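Local structure of response regulator receiver modulated diguanylate cyclase with PAS/PAC sensor (Desulfovibrio desulfuricans subsp. desulfuricans, 3CG0) at residues G66-G70 / V71-A75. The protein is probably a two-component response regulator whose receiver domain, the part described here, controls an attached diguanylate cyclase that makes cyclic di-GMP. Numbering follows the deposited sequence.
Sequences GALDG and VETAA
Thr73 N donates to Asp69 O at 3.0 Å and Ala74 N to Gly70 O at 2.9 Å, both N-H of i+4 to C=O of i, the pattern of an alpha-helical first turn, where the loop after strand 57-61 of this CheY-like receiver domain passes into helix 70-80. Asp69 and Glu72 close this start with a capping box. Asp69 is the N-cap; its OD2 accepts from Glu72 N at 2.9 Å on the syn side, although the donor lies well out of the carboxylate plane. A chi1 of 58° places Asp69 CG between its own N and carbonyl carbon, which brings OD2 round to the Glu72 amide at the helix start. The reciprocal bond, Asp69 N to Glu72 OE2, is nearly straight at 172° but weak at 3.3 Å. Closing the box brings Asp69 OD1 within 3.2 Å of Glu72 OE2. Like charges at this distance would be expected to repel, and the salt bridge from Asp69 OD1 to Arg99 of helix 94-101 probably offsets this, while tying the cap to the next helix. Leu68 packs next to the box, its CB 3.4 Å from Thr73 OG1 and its CD2 near Glu72 CB. Asp69 O takes two donors from Thr73, which reach it from opposite faces of the carbonyl plane: the backbone N on one, and on the other the hydroxyl, with OG1 2.7 Å from Asp69 O and 38° above that plane.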
loop_
_atom_site.group_PDB
_atom_site.type_symbol
_atom_site.label_atom_id
_atom_site.label_comp_id
_atom_site.label_asym_id
_atom_site.label_seq_id
_atom_site.Cartn_x
_atom_site.Cartn_y
_atom_site.Cartn_z
ATOM N N GLY C 66 -34.238 -14.307 25.518
ATOM C CA GLY C 66 -33.993 -15.639 26.057
ATOM C C GLY C 66 -32.723 -15.709 26.879
ATOM O O GLY C 66 -32.465 -14.836 27.712
ATOM N N ALA C 67 -31.932 -16.751 26.627
ATOM C CA ALA C 67 -30.719 -17.050 27.385
ATOM C C ALA C 67 -29.660 -15.946 27.296
ATOM O O ALA C 67 -29.185 -15.447 28.323
ATOM C CB ALA C 67 -30.145 -18.387 26.938
ATOM N N LEU C 68 -29.289 -15.591 26.065
ATOM C CA LEU C 68 -28.451 -14.428 25.779
ATOM C C LEU C 68 -29.257 -13.560 24.841
ATOM O O LEU C 68 -29.933 -14.084 23.961
ATOM C CB LEU C 68 -27.159 -14.833 25.066
ATOM C CG LEU C 68 -26.026 -15.560 25.779
ATOM C CD1 LEU C 68 -24.983 -15.956 24.770
ATOM C CD2 LEU C 68 -25.394 -14.701 26.861
ATOM N N ASP C 69 -29.202 -12.246 25.016
ATOM C CA ASP C 69 -29.857 -11.359 24.057
ATOM C C ASP C 69 -28.968 -11.160 22.823
ATOM O O ASP C 69 -27.877 -11.732 22.748
ATOM C CB ASP C 69 -30.321 -10.034 24.693
ATOM C CG ASP C 69 -29.191 -9.242 25.340
ATOM O OD1 ASP C 69 -29.295 -8.967 26.554
ATOM O OD2 ASP C 69 -28.214 -8.872 24.646
ATOM N N GLY C 70 -29.439 -10.364 21.866
ATOM C CA GLY C 70 -28.718 -10.136 20.614
ATOM C C GLY C 70 -27.387 -9.456 20.838
ATOM O O GLY C 70 -26.388 -9.795 20.211
ATOM N N VAL C 71 -27.379 -8.519 21.776
ATOM C CA VAL C 71 -26.194 -7.729 22.063
ATOM C C VAL C 71 -25.099 -8.574 22.720
ATOM O O VAL C 71 -23.934 -8.495 22.322
ATOM C CB VAL C 71 -26.562 -6.436 22.842
ATOM C CG1 VAL C 71 -25.334 -5.683 23.266
ATOM C CG2 VAL C 71 -27.412 -5.531 21.957
ATOM N N GLU C 72 -25.490 -9.407 23.682
ATOM C CA GLU C 72 -24.568 -10.290 24.391
ATOM C C GLU C 72 -24.061 -11.428 23.524
ATOM O O GLU C 72 -22.936 -11.886 23.689
ATOM C CB GLU C 72 -25.251 -10.913 25.604
ATOM C CG GLU C 72 -25.617 -9.951 26.718
ATOM C CD GLU C 72 -26.303 -10.664 27.867
ATOM O OE1 GLU C 72 -25.741 -10.659 28.983
ATOM O OE2 GLU C 72 -27.393 -11.251 27.650
ATOM N N THR C 73 -24.923 -11.921 22.640
ATOM C CA THR C 73 -24.531 -12.924 21.661
ATOM C C THR C 73 -23.484 -12.313 20.723
ATOM O O THR C 73 -22.425 -12.883 20.537
ATOM C CB THR C 73 -25.755 -13.440 20.879
ATOM O OG1 THR C 73 -26.716 -13.970 21.804
ATOM C CG2 THR C 73 -25.354 -14.512 19.915
ATOM N N ALA C 74 -23.767 -11.134 20.183
ATOM C CA ALA C 74 -22.787 -10.435 19.331
ATOM C C ALA C 74 -21.490 -10.062 20.074
ATOM O O ALA C 74 -20.407 -10.275 19.549
ATOM C CB ALA C 74 -23.409 -9.224 18.735
ATOM N N ALA C 75 -21.601 -9.535 21.298
ATOM C CA ALA C 75 -20.424 -9.260 22.149
ATOM C C ALA C 75 -19.504 -10.459 22.271
ATOM O O ALA C 75 -18.287 -10.321 22.148
ATOM C CB ALA C 75 -20.842 -8.780 23.539
#